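Local coordinates for glycerol dehydrogenase (Schizosaccharomyces pombe, PDB 1TA9), which catalyses the NAD(+)-dependent oxidation of glycerol to dihydroxyacetone, with zinc as cofactor, in the assimilation of glycerol, at residues R81-M84 and Y85-W89; N101-N104 and I105-K109; R265-K268 and D269-K273; V294-N298 and T299-G303; D349-L352 and E353-N356. One frame throughout, in Å; residues are numbered along the deposited sequence.

Interaction 1. Residues R81-M84 and Y85-W89; sequences RSYM and YVKKW
The short helix that follows strand 71-75, in the part of the protein that probably binds NAD(+), sets Met84 over the ring of Tyr85 and Lys87 over that of Tyr83. Met84 has CG anti to its backbone nitrogen (chi1 167°), and its extended chain runs alongside the tyrosine, pointing the same way. Met84 CG sits over the middle of one face of the Tyr85 ring, 4.0 Å from its centroid. The sulfur lies farther out and oblique to the ring, with Met84 SD 3.8 Å from Tyr85 CZ, so a CH-pi contact and a Met-aromatic contact share one ring. The carbonyl oxygen of Arg81 also reaches this ring, approaching Tyr85 CD2 to 3.3 Å. One turn round, Lys87 CB packs 3.8 Å from Tyr83 CZ, near the rim of the ring face, and the straight lysine chain crosses the tyrosine at about a right angle.

Backbone bonds fix these placements. Ser82 O takes two donors: Val86 N at 2.8 Å, almost in line with the carbonyl, and Tyr85 N at 3.0 Å, from above the carbonyl plane. Lys87 N bonds to Tyr83 O at 2.8 Å.

The polar ends on one side of the turn lead to a second subunit, whose Asp63 receives a salt bridge from Arg81 and a hydrogen bond from Tyr85 OH. On another side, Ser82, Tyr83 and Val86 lean on helix 100-115. The arrangement is that of a short connecting helix on the flank of a parallel alpha/beta sheet, here also forming part of a subunit interface.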
loop_
_atom_site.group_PDB
_atom_site.type_symbol
_atom_site.label_atom_id
_atom_site.label_comp_id
_atom_site.label_asym_id
_atom_site.label_seq_id
_atom_site.Cartn_x
_atom_site.Cartn_y
_atom_site.Cartn_z
ATOM N N ARG B 81 26.166 28.017 32.341
ATOM C CA ARG B 81 27.186 26.975 32.250
ATOM C C ARG B 81 28.193 27.362 31.163
ATOM O O ARG B 81 28.839 26.501 30.574
ATOM C CB ARG B 81 26.548 25.629 31.879
ATOM C CG ARG B 81 25.594 25.055 32.913
ATOM C CD ARG B 81 25.052 23.698 32.469
ATOM N NE ARG B 81 24.018 23.810 31.442
ATOM C CZ ARG B 81 22.768 24.194 31.683
ATOM N NH1 ARG B 81 22.394 24.505 32.918
ATOM N NH2 ARG B 81 21.888 24.259 30.693
ATOM N N SER B 82 28.324 28.659 30.907
ATOM C CA SER B 82 29.230 29.153 29.873
ATOM C C SER B 82 30.680 28.675 29.948
ATOM O O SER B 82 31.219 28.176 28.961
ATOM C CB SER B 82 29.214 30.682 29.850
ATOM O OG SER B 82 27.929 31.174 29.517
ATOM N N TYR B 83 31.314 28.826 31.105
ATOM C CA TYR B 83 32.713 28.429 31.247
ATOM C C TYR B 83 32.991 26.998 30.804
ATOM O O TYR B 83 33.993 26.723 30.151
ATOM C CB TYR B 83 33.182 28.613 32.693
ATOM C CG TYR B 83 34.662 28.361 32.854
ATOM C CD1 TYR B 83 35.135 27.149 33.352
ATOM C CD2 TYR B 83 35.594 29.322 32.464
ATOM C CE1 TYR B 83 36.501 26.895 33.456
ATOM C CE2 TYR B 83 36.962 29.081 32.562
ATOM C CZ TYR B 83 37.407 27.866 33.058
ATOM O OH TYR B 83 38.759 27.620 33.146
ATOM N N MET B 84 32.093 26.097 31.175
ATOM C CA MET B 84 32.189 24.682 30.843
ATOM C C MET B 84 32.499 24.438 29.366
ATOM O O MET B 84 33.210 23.493 29.009
ATOM C CB MET B 84 30.867 24.021 31.226
ATOM C CG MET B 84 30.641 22.634 30.704
ATOM S SD MET B 84 29.032 22.078 31.290
ATOM C CE MET B 84 29.122 20.333 30.883
ATOM N N TYR B 85 31.965 25.298 28.510
ATOM C CA TYR B 85 32.178 25.168 27.078
ATOM C C TYR B 85 33.240 26.145 26.583
ATOM O O TYR B 85 34.121 25.778 25.804
ATOM C CB TYR B 85 30.857 25.404 26.350
ATOM C CG TYR B 85 29.752 24.482 26.823
ATOM C CD1 TYR B 85 29.768 23.125 26.502
ATOM C CD2 TYR B 85 28.706 24.961 27.614
ATOM C CE1 TYR B 85 28.767 22.266 26.955
ATOM C CE2 TYR B 85 27.701 24.107 28.074
ATOM C CZ TYR B 85 27.739 22.763 27.739
ATOM O OH TYR B 85 26.750 21.916 28.178
ATOM N N VAL B 86 33.161 27.388 27.046
ATOM C CA VAL B 86 34.116 28.405 26.631
ATOM C C VAL B 86 35.557 28.011 26.943
ATOM O O VAL B 86 36.475 28.363 26.199
ATOM C CB VAL B 86 33.816 29.762 27.310
ATOM C CG1 VAL B 86 34.911 30.773 26.975
ATOM C CG2 VAL B 86 32.468 30.282 26.854
ATOM N N LYS B 87 35.753 27.264 28.028
ATOM C CA LYS B 87 37.097 26.858 28.443
ATOM C C LYS B 87 37.855 26.073 27.377
ATOM O O LYS B 87 39.082 25.953 27.442
ATOM C CB LYS B 87 37.034 26.039 29.738
ATOM C CG LYS B 87 36.502 24.622 29.577
ATOM C CD LYS B 87 36.488 23.898 30.916
ATOM C CE LYS B 87 36.057 22.444 30.763
ATOM N NZ LYS B 87 36.013 21.737 32.078
ATOM N N LYS B 88 37.129 25.536 26.398
ATOM C CA LYS B 88 37.756 24.772 25.326
ATOM C C LYS B 88 38.603 25.672 24.429
ATOM O O LYS B 88 39.532 25.202 23.769
ATOM C CB LYS B 88 36.691 24.065 24.480
ATOM C CG LYS B 88 35.909 22.983 25.220
ATOM C CD LYS B 88 34.769 22.443 24.362
ATOM C CE LYS B 88 34.008 21.341 25.081
ATOM N NZ LYS B 88 34.825 20.101 25.222
ATOM N N TRP B 89 38.282 26.963 24.408
ATOM C CA TRP B 89 39.016 27.918 23.579
ATOM C C TRP B 89 39.733 29.001 24.376
ATOM O O TRP B 89 40.737 29.550 23.918
ATOM C CB TRP B 89 38.069 28.594 22.586
ATOM C CG TRP B 89 37.488 27.653 21.588
ATOM C CD1 TRP B 89 38.053 27.243 20.415
ATOM C CD2 TRP B 89 36.247 26.953 21.705
ATOM N NE1 TRP B 89 37.237 26.324 19.792
ATOM C CE2 TRP B 89 36.122 26.129 20.565
ATOM C CE3 TRP B 89 35.228 26.939 22.665
ATOM C CZ2 TRP B 89 35.017 25.298 20.358
ATOM C CZ3 TRP B 89 34.126 26.111 22.459
ATOM C CH2 TRP B 89 34.033 25.303 21.313
#

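Interaction 2. Residues N101-N104 and I105-K109; sequences NVWN and ICANK
Ala107 CB presses on one face of the Trp103 indole, only 3.3 Å from Trp103 CE3 and off toward the six-membered rim. Asn108 meets the same end of the ring: its OD1 lies 3.6 Å from Trp103 CE3, with the amide and ring planes turned 47° apart. On the exposed side the tip of Ile105 crosses the amide of Asn101, where Ile105 CD1 comes within 3.2 Å of Asn101 ND2. Toward the interior, Val102 CG1 touches Cys106 SG at 4.0 Å.

These neighbours owe their places to a wider, pi-type turn. Val102 O accepts both Cys106 N at 2.9 Å and Ala107 N at 3.0 Å, the two N-H groups arriving from opposite faces of the carbonyl plane and both nearly straight. The extra residue is taken up at Cys106, whose phi of -157° departs from helical values. At the next residue, Trp103 O is bridged to Asn108 N by a water, standing in for a backbone link that the widened turn does not make directly; it accepts from Asn108 N at 2.9 Å and donates to Trp103 O at 2.5 Å, shorter than usual and doubtful in its exact value.

Farther out, Asp99, which probably binds NAD(+), accepts a hydrogen bond from Val102 N near the start of the helix, and Val102 and Cys106 both touch Thr177, another likely NAD(+) ligand. Helix 100-115 is the crossover of a beta-alpha-beta unit: Trp103 lies against strands 93-98 and 120-125 and gives its NE1 hydrogen to Leu124 O, joining the helix to the edge of the parallel sheet.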
loop_
_atom_site.group_PDB
_atom_site.type_symbol
_atom_site.label_atom_id
_atom_site.label_comp_id
_atom_site.label_asym_id
_atom_site.label_seq_id
_atom_site.Cartn_x
_atom_site.Cartn_y
_atom_site.Cartn_z
ATOM N N ASN B 101 20.437 46.108 24.659
ATOM C CA ASN B 101 19.255 45.294 24.904
ATOM C C ASN B 101 19.638 43.889 25.370
ATOM O O ASN B 101 19.102 43.384 26.358
ATOM C CB ASN B 101 18.413 45.208 23.628
ATOM C CG ASN B 101 17.074 44.535 23.853
ATOM O OD1 ASN B 101 16.342 44.250 22.902
ATOM N ND2 ASN B 101 16.739 44.285 25.112
ATOM N N VAL B 102 20.572 43.261 24.661
ATOM C CA VAL B 102 20.999 41.915 25.012
ATOM C C VAL B 102 21.755 41.881 26.334
ATOM O O VAL B 102 21.684 40.893 27.067
ATOM C CB VAL B 102 21.864 41.297 23.894
ATOM C CG1 VAL B 102 22.357 39.927 24.313
ATOM C CG2 VAL B 102 21.042 41.183 22.617
ATOM N N TRP B 103 22.479 42.955 26.647
ATOM C CA TRP B 103 23.204 43.007 27.913
ATOM C C TRP B 103 22.192 42.970 29.050
ATOM O O TRP B 103 22.391 42.289 30.056
ATOM C CB TRP B 103 24.049 44.285 28.014
ATOM C CG TRP B 103 25.418 44.150 27.417
ATOM C CD1 TRP B 103 25.883 44.748 26.283
ATOM C CD2 TRP B 103 26.490 43.341 27.914
ATOM N NE1 TRP B 103 27.180 44.361 26.040
ATOM C CE2 TRP B 103 27.577 43.497 27.026
ATOM C CE3 TRP B 103 26.638 42.497 29.024
ATOM C CZ2 TRP B 103 28.797 42.837 27.212
ATOM C CZ3 TRP B 103 27.852 41.840 29.209
ATOM C CH2 TRP B 103 28.915 42.015 28.305
ATOM N N ASN B 104 21.096 43.698 28.877
ATOM C CA ASN B 104 20.051 43.754 29.889
ATOM C C ASN B 104 19.357 42.406 30.035
ATOM O O ASN B 104 19.056 41.962 31.144
ATOM C CB ASN B 104 19.009 44.810 29.510
ATOM C CG ASN B 104 19.607 46.198 29.346
ATOM O OD1 ASN B 104 18.942 47.114 28.865
ATOM N ND2 ASN B 104 20.863 46.361 29.749
ATOM N N ILE B 105 19.119 41.754 28.901
ATOM C CA ILE B 105 18.424 40.472 28.865
ATOM C C ILE B 105 19.187 39.224 29.315
ATOM O O ILE B 105 18.655 38.424 30.084
ATOM C CB ILE B 105 17.875 40.200 27.445
ATOM C CG1 ILE B 105 16.905 41.311 27.042
ATOM C CG2 ILE B 105 17.165 38.850 27.399
ATOM C CD1 ILE B 105 16.376 41.173 25.629
ATOM N N CYS B 106 20.423 39.045 28.860
ATOM C CA CYS B 106 21.134 37.825 29.229
ATOM C C CYS B 106 22.660 37.831 29.177
ATOM O O CYS B 106 23.298 36.983 29.797
ATOM C CB CYS B 106 20.636 36.692 28.335
ATOM S SG CYS B 106 20.975 36.997 26.576
ATOM N N ALA B 107 23.242 38.761 28.431
ATOM C CA ALA B 107 24.697 38.820 28.284
ATOM C C ALA B 107 25.492 38.750 29.591
ATOM O O ALA B 107 26.596 38.206 29.615
ATOM C CB ALA B 107 25.084 40.064 27.505
ATOM N N ASN B 108 24.943 39.295 30.671
ATOM C CA ASN B 108 25.641 39.273 31.952
ATOM C C ASN B 108 25.736 37.876 32.549
ATOM O O ASN B 108 26.639 37.594 33.339
ATOM C CB ASN B 108 24.969 40.221 32.949
ATOM C CG ASN B 108 25.301 41.673 32.675
ATOM O OD1 ASN B 108 26.469 42.035 32.552
ATOM N ND2 ASN B 108 24.276 42.513 32.582
ATOM N N LYS B 109 24.805 37.003 32.178
ATOM C CA LYS B 109 24.819 35.637 32.679
ATOM C C LYS B 109 26.091 34.953 32.182
ATOM O O LYS B 109 26.735 34.199 32.911
ATOM C CB LYS B 109 23.584 34.880 32.186
ATOM C CG LYS B 109 22.265 35.509 32.620
ATOM C CD LYS B 109 21.073 34.735 32.073
ATOM C CE LYS B 109 19.760 35.434 32.391
ATOM N NZ LYS B 109 19.523 35.555 33.855
HETATM O O HOH W 1 22.240 40.045 31.245
#

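Interaction 3. Residues R265-K268 and D269-K273; sequences RACK and DTLEK
Thr270 and Ala266 hold the buried flank of helix 258-284, while Arg265 with Asp269 and Lys268 with Glu272 make salt bridges one turn apart on its more open flank. Arg265 bends at chi2 (75°), which turns its guanidinium back toward the carboxylate. The grip is poor: NE and NH2 of Arg265 both reach Asp269 OD2, at 3.0 and 3.2 Å, but both bonds are weak and the two planes stand 78° apart. A leucine in place of Arg265 would probably leave Asp269 OD2 without its charged mate. Asp269 OD1 is hydrogen-bonded to Tyr262 OH of a second subunit. Lys268 CD packs against one face of the guanidinium, and the lysine also makes a cation-pi contact with Trp237. The Lys268 NZ to Glu272 OE2 distance of 2.4 Å is too short to be trusted in detail.

The inward side is buried and packed: Cys267 and Leu271 touch Ala233 of helix 223-245, Leu271 also Leu234, and Thr270 rests on Met301 of helix 289-307. Cys267 SG meets Leu271 CD1 lightly, at 4.2 Å. The threonine hydroxyl is satisfied within its own helix: Ala266 O accepts Thr270 OG1 at 2.7 Å and Thr270 N at 2.9 Å, from opposite faces of its carbonyl plane.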
loop_
_atom_site.group_PDB
_atom_site.type_symbol
_atom_site.label_atom_id
_atom_site.label_comp_id
_atom_site.label_asym_id
_atom_site.label_seq_id
_atom_site.Cartn_x
_atom_site.Cartn_y
_atom_site.Cartn_z
ATOM N N ARG B 265 17.348 17.190 5.217
ATOM C CA ARG B 265 16.142 16.380 5.352
ATOM C C ARG B 265 15.694 16.392 6.815
ATOM O O ARG B 265 14.500 16.454 7.107
ATOM C CB ARG B 265 16.408 14.938 4.909
ATOM C CG ARG B 265 15.182 14.038 4.998
ATOM C CD ARG B 265 14.196 14.322 3.879
ATOM N NE ARG B 265 12.837 13.912 4.225
ATOM C CZ ARG B 265 11.818 13.901 3.371
ATOM N NH1 ARG B 265 12.003 14.271 2.107
ATOM N NH2 ARG B 265 10.608 13.545 3.785
ATOM N N ALA B 266 16.660 16.328 7.727
ATOM C CA ALA B 266 16.370 16.352 9.156
ATOM C C ALA B 266 15.613 17.633 9.477
ATOM O O ALA B 266 14.664 17.635 10.266
ATOM C CB ALA B 266 17.670 16.285 9.960
ATOM N N CYS B 267 16.038 18.724 8.853
ATOM C CA CYS B 267 15.396 20.018 9.050
ATOM C C CYS B 267 13.929 19.938 8.604
ATOM O O CYS B 267 13.016 20.236 9.373
ATOM C CB CYS B 267 16.132 21.082 8.236
ATOM S SG CYS B 267 15.522 22.760 8.469
ATOM N N LYS B 268 13.717 19.534 7.356
ATOM C CA LYS B 268 12.371 19.407 6.793
ATOM C C LYS B 268 11.466 18.534 7.667
ATOM O O LYS B 268 10.348 18.923 8.014
ATOM C CB LYS B 268 12.454 18.803 5.388
ATOM C CG LYS B 268 11.109 18.539 4.715
ATOM C CD LYS B 268 11.316 17.844 3.372
ATOM C CE LYS B 268 10.027 17.720 2.573
ATOM N NZ LYS B 268 9.039 16.831 3.233
ATOM N N ASP B 269 11.958 17.351 8.020
ATOM C CA ASP B 269 11.193 16.411 8.834
ATOM C C ASP B 269 10.838 16.940 10.216
ATOM O O ASP B 269 9.726 16.729 10.705
ATOM C CB ASP B 269 11.966 15.104 9.000
ATOM C CG ASP B 269 12.008 14.280 7.726
ATOM O OD1 ASP B 269 12.634 13.199 7.751
ATOM O OD2 ASP B 269 11.423 14.708 6.707
ATOM N N THR B 270 11.790 17.612 10.852
ATOM C CA THR B 270 11.568 18.155 12.191
ATOM C C THR B 270 10.513 19.258 12.180
ATOM O O THR B 270 9.659 19.331 13.073
ATOM C CB THR B 270 12.886 18.693 12.776
ATOM O OG1 THR B 270 13.833 17.621 12.845
ATOM C CG2 THR B 270 12.670 19.259 14.179
ATOM N N LEU B 271 10.561 20.116 11.168
ATOM C CA LEU B 271 9.585 21.193 11.079
ATOM C C LEU B 271 8.187 20.613 10.872
ATOM O O LEU B 271 7.220 21.063 11.488
ATOM C CB LEU B 271 9.932 22.128 9.922
ATOM C CG LEU B 271 11.237 22.916 10.054
ATOM C CD1 LEU B 271 11.443 23.730 8.786
ATOM C CD2 LEU B 271 11.182 23.835 11.283
ATOM N N GLU B 272 8.084 19.614 10.002
ATOM C CA GLU B 272 6.799 18.985 9.733
ATOM C C GLU B 272 6.181 18.400 10.998
ATOM O O GLU B 272 4.980 18.516 11.226
ATOM C CB GLU B 272 6.956 17.887 8.677
ATOM C CG GLU B 272 7.022 18.427 7.254
ATOM C CD GLU B 272 7.138 17.331 6.206
ATOM O OE1 GLU B 272 6.467 16.283 6.348
ATOM O OE2 GLU B 272 7.890 17.526 5.230
ATOM N N LYS B 273 7.007 17.784 11.830
ATOM C CA LYS B 273 6.515 17.171 13.057
ATOM C C LYS B 273 6.299 18.145 14.208
ATOM O O LYS B 273 5.300 18.055 14.922
ATOM C CB LYS B 273 7.489 16.095 13.548
ATOM C CG LYS B 273 7.612 14.858 12.674
ATOM C CD LYS B 273 8.670 13.925 13.263
ATOM C CE LYS B 273 8.838 12.654 12.446
ATOM N NZ LYS B 273 9.895 11.785 13.045
#

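Interaction 4. Residues V294-N298 and T299-G303; sequences VVEAN and TLMSG
Val295 and Thr299 open the hydrogen bonding of this buried turn of helix 289-307, because Val295 O accepts twice from one residue, Thr299 OG1 at 2.8 Å and Thr299 N at 3.0 Å. Thereafter the helix widens into a pi-type turn. Glu296 O is bonded by Met301 N at 3.0 Å, five residues on, and only weakly by Leu300 N; Ala297 O likewise takes Ser302 N at 2.8 Å.

Van der Waals packing centres on the methyl of Met301. Its chain bends at chi3 (-124°), which brings Met301 CE back under the preceding turn, in apolar contact with Ala297 CB at 3.8 Å and 3.5 Å from Glu296 CD, where it crosses the extended glutamate at about a right angle. Leu300 runs alongside that glutamate, with Leu300 CD2 3.7 Å from Glu296 OE1.

The buried charge of Glu296 is met across the interface: Arg64 of a second subunit forms a salt bridge with it, and the backbone nitrogens of Ile258 and Ala259 of that subunit donate to its carboxylate. Ser302 OG bonds to Asp182, a ligand of the bound potassium ion, so the widened turn lies in the second shell of the metal site.

Around the turn, Met301 rests on helix 258-284, Asn298 and Ser302 face helix 223-245, and Thr299 abuts strands 71-75 and 210-214, which places this helix where the parallel sheet meets the helical part of the subunit.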
loop_
_atom_site.group_PDB
_atom_site.type_symbol
_atom_site.label_atom_id
_atom_site.label_comp_id
_atom_site.label_asym_id
_atom_site.label_seq_id
_atom_site.Cartn_x
_atom_site.Cartn_y
_atom_site.Cartn_z
ATOM N N VAL B 294 12.708 22.400 17.349
ATOM C CA VAL B 294 12.643 23.418 16.311
ATOM C C VAL B 294 13.784 24.422 16.451
ATOM O O VAL B 294 14.251 24.980 15.457
ATOM C CB VAL B 294 11.269 24.126 16.326
ATOM C CG1 VAL B 294 11.240 25.258 15.304
ATOM C CG2 VAL B 294 10.183 23.104 16.001
ATOM N N VAL B 295 14.243 24.656 17.676
ATOM C CA VAL B 295 15.372 25.562 17.851
ATOM C C VAL B 295 16.554 24.883 17.157
ATOM O O VAL B 295 17.337 25.536 16.456
ATOM C CB VAL B 295 15.705 25.804 19.345
ATOM C CG1 VAL B 295 17.051 26.511 19.472
ATOM C CG2 VAL B 295 14.615 26.665 19.983
ATOM N N GLU B 296 16.673 23.566 17.325
ATOM C CA GLU B 296 17.766 22.848 16.670
ATOM C C GLU B 296 17.586 22.880 15.149
ATOM O O GLU B 296 18.546 23.071 14.409
ATOM C CB GLU B 296 17.858 21.383 17.134
ATOM C CG GLU B 296 19.091 20.690 16.544
ATOM C CD GLU B 296 19.081 19.174 16.647
ATOM O OE1 GLU B 296 19.753 18.539 15.803
ATOM O OE2 GLU B 296 18.431 18.613 17.555
ATOM N N ALA B 297 16.357 22.694 14.680
ATOM C CA ALA B 297 16.091 22.709 13.244
ATOM C C ALA B 297 16.383 24.080 12.635
ATOM O O ALA B 297 16.982 24.183 11.562
ATOM C CB ALA B 297 14.640 22.319 12.975
ATOM N N ASN B 298 15.962 25.130 13.329
ATOM C CA ASN B 298 16.163 26.495 12.857
ATOM C C ASN B 298 17.621 26.929 12.861
ATOM O O ASN B 298 18.027 27.769 12.059
ATOM C CB ASN B 298 15.382 27.481 13.734
ATOM C CG ASN B 298 13.898 27.488 13.435
ATOM O OD1 ASN B 298 13.399 26.662 12.673
ATOM N ND2 ASN B 298 13.181 28.425 14.045
ATOM N N THR B 299 18.401 26.368 13.775
ATOM C CA THR B 299 19.797 26.762 13.919
ATOM C C THR B 299 20.815 25.772 13.369
ATOM O O THR B 299 21.486 26.055 12.378
ATOM C CB THR B 299 20.114 27.030 15.404
ATOM O OG1 THR B 299 18.999 27.703 16.008
ATOM C CG2 THR B 299 21.345 27.918 15.535
ATOM N N LEU B 300 20.935 24.615 14.009
ATOM C CA LEU B 300 21.904 23.614 13.566
ATOM C C LEU B 300 21.569 22.950 12.234
ATOM O O LEU B 300 22.371 22.988 11.296
ATOM C CB LEU B 300 22.074 22.529 14.636
ATOM C CG LEU B 300 23.056 21.392 14.332
ATOM C CD1 LEU B 300 24.478 21.934 14.226
ATOM C CD2 LEU B 300 22.968 20.349 15.433
ATOM N N MET B 301 20.388 22.345 12.141
ATOM C CA MET B 301 20.002 21.653 10.913
ATOM C C MET B 301 19.917 22.571 9.700
ATOM O O MET B 301 20.516 22.302 8.655
ATOM C CB MET B 301 18.669 20.931 11.112
ATOM C CG MET B 301 18.705 19.840 12.171
ATOM S SD MET B 301 17.089 19.078 12.335
ATOM C CE MET B 301 16.741 19.306 14.111
ATOM N N SER B 302 19.169 23.656 9.824
ATOM C CA SER B 302 19.049 24.571 8.705
ATOM C C SER B 302 20.423 25.140 8.340
ATOM O O SER B 302 20.756 25.279 7.163
ATOM C CB SER B 302 18.074 25.692 9.053
ATOM O OG SER B 302 17.772 26.450 7.898
ATOM N N GLY B 303 21.225 25.439 9.359
ATOM C CA GLY B 303 22.554 25.981 9.132
ATOM C C GLY B 303 23.475 25.048 8.369
ATOM O O GLY B 303 24.001 25.414 7.320
#

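Interaction 5. Residues D349-L352 and E353-N356; sequences DWPL and EDFN
Asn356 and Leu352 share the straightest bond of this helix start, Asn356 N donating to Leu352 O at 2.8 Å with a 166° angle at the hydrogen. Pro351, at the N-cap position, offers its carbonyl to the first turn: Phe355 N reaches Pro351 O at 3.2 Å, in the carbonyl plane, and Asp354 N makes a weak bond to the same oxygen at 3.0 Å.

The Asp354 carboxylate lies alongside the proline ring, with Asp354 OD1 3.3 Å from Pro351 CD. Trp350 approaches the same residue from another direction, its CE3 3.8 Å from Asp354 CB, and its ring stands almost perpendicular to the carboxylate (88°). On the inner side Leu352 CD1 touches Phe355 CD1 at 4.2 Å, oblique to the ring, and the Asn356 amide crosses the leucine branch with OD1 4.0 Å from Leu352 CD1. With an alanine in place of Asn356 that amide would be missing, and a gap would probably open between Leu352 and Trp424 of helix 407-428.

Phe355 meets Tyr420 of that helix edge-to-face, whereas Leu352 packs on Leu276 of a fourth subunit. Just upstream, Asp349 ends the preceding helix in a Schellman motif. A proline has no N-H to spend and fits well before a first turn, and the negative charge of Asp354 there would probably interact favourably with the helix dipole.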
loop_
_atom_site.group_PDB
_atom_site.type_symbol
_atom_site.label_atom_id
_atom_site.label_comp_id
_atom_site.label_asym_id
_atom_site.label_seq_id
_atom_site.Cartn_x
_atom_site.Cartn_y
_atom_site.Cartn_z
ATOM N N ASP B 349 8.175 24.661 -11.099
ATOM C CA ASP B 349 7.004 24.074 -11.747
ATOM C C ASP B 349 6.346 22.916 -10.986
ATOM O O ASP B 349 5.949 21.924 -11.593
ATOM C CB ASP B 349 7.382 23.598 -13.155
ATOM C CG ASP B 349 6.188 23.522 -14.096
ATOM O OD1 ASP B 349 6.189 22.649 -14.991
ATOM O OD2 ASP B 349 5.254 24.339 -13.957
ATOM N N TRP B 350 6.236 23.025 -9.665
ATOM C CA TRP B 350 5.578 21.968 -8.897
ATOM C C TRP B 350 4.094 22.010 -9.243
ATOM O O TRP B 350 3.552 23.077 -9.520
ATOM C CB TRP B 350 5.679 22.222 -7.392
ATOM C CG TRP B 350 7.016 22.049 -6.764
ATOM C CD1 TRP B 350 8.224 21.975 -7.389
ATOM C CD2 TRP B 350 7.284 22.000 -5.359
ATOM N NE1 TRP B 350 9.233 21.890 -6.458
ATOM C CE2 TRP B 350 8.682 21.904 -5.202
ATOM C CE3 TRP B 350 6.474 22.035 -4.214
ATOM C CZ2 TRP B 350 9.295 21.839 -3.943
ATOM C CZ3 TRP B 350 7.084 21.972 -2.959
ATOM C CH2 TRP B 350 8.480 21.875 -2.839
ATOM N N PRO B 351 3.420 20.849 -9.248
ATOM C CA PRO B 351 1.988 20.856 -9.556
ATOM C C PRO B 351 1.327 21.711 -8.464
ATOM O O PRO B 351 1.858 21.817 -7.351
ATOM C CB PRO B 351 1.609 19.383 -9.443
ATOM C CG PRO B 351 2.850 18.687 -9.917
ATOM C CD PRO B 351 3.942 19.470 -9.201
ATOM N N LEU B 352 0.183 22.313 -8.763
ATOM C CA LEU B 352 -0.481 23.164 -7.782
ATOM C C LEU B 352 -0.733 22.493 -6.425
ATOM O O LEU B 352 -0.556 23.123 -5.383
ATOM C CB LEU B 352 -1.799 23.701 -8.351
ATOM C CG LEU B 352 -2.505 24.760 -7.498
ATOM C CD1 LEU B 352 -1.586 25.963 -7.287
ATOM C CD2 LEU B 352 -3.790 25.188 -8.197
ATOM N N GLU B 353 -1.136 21.225 -6.425
ATOM C CA GLU B 353 -1.390 20.536 -5.156
ATOM C C GLU B 353 -0.173 20.581 -4.232
ATOM O O GLU B 353 -0.309 20.783 -3.027
ATOM C CB GLU B 353 -1.797 19.078 -5.397
ATOM C CG GLU B 353 -3.221 18.912 -5.911
ATOM C CD GLU B 353 -4.270 19.384 -4.908
ATOM O OE1 GLU B 353 -4.360 18.789 -3.810
ATOM O OE2 GLU B 353 -5.004 20.349 -5.217
ATOM N N ASP B 354 1.015 20.395 -4.797
ATOM C CA ASP B 354 2.242 20.427 -4.005
ATOM C C ASP B 354 2.548 21.834 -3.507
ATOM O O ASP B 354 3.094 22.011 -2.417
ATOM C CB ASP B 354 3.405 19.879 -4.823
ATOM C CG ASP B 354 3.241 18.410 -5.125
ATOM O OD1 ASP B 354 3.127 18.049 -6.314
ATOM O OD2 ASP B 354 3.213 17.619 -4.160
ATOM N N PHE B 355 2.204 22.838 -4.308
ATOM C CA PHE B 355 2.412 24.217 -3.883
ATOM C C PHE B 355 1.493 24.444 -2.686
ATOM O O PHE B 355 1.912 24.989 -1.665
ATOM C CB PHE B 355 2.065 25.194 -5.015
ATOM C CG PHE B 355 1.949 26.635 -4.572
ATOM C CD1 PHE B 355 0.788 27.100 -3.958
ATOM C CD2 PHE B 355 3.004 27.525 -4.768
ATOM C CE1 PHE B 355 0.677 28.431 -3.544
ATOM C CE2 PHE B 355 2.904 28.856 -4.359
ATOM C CZ PHE B 355 1.739 29.309 -3.746
ATOM N N ASN B 356 0.243 24.008 -2.811
ATOM C CA ASN B 356 -0.728 24.178 -1.736
ATOM C C ASN B 356 -0.295 23.523 -0.433
ATOM O O ASN B 356 -0.527 24.064 0.648
ATOM C CB ASN B 356 -2.098 23.629 -2.147
ATOM C CG ASN B 356 -2.777 24.486 -3.196
ATOM O OD1 ASN B 356 -2.389 25.633 -3.420
ATOM N ND2 ASN B 356 -3.802 23.941 -3.834
#

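Overall arrangement
The five contacts follow one another in series along the chain; each is a local turn, so none closes a long loop and none nests within or crosses another. Interactions 1 and 2 belong to successive helices on the parallel sheet of the part that probably binds NAD(+), their centres about 18 Å apart and without touching. Interactions 3 and 4 lie on consecutive helices, 258-284 and 289-307, and do meet: Met301 SD is 3.5 Å from Ala266 O, near the metal site. Interaction 5 begins helix 352-364 on the far side of the chain, about 47 Å centre to centre from interaction 1. Interactions 1, 3 and 4 all reach the second subunit.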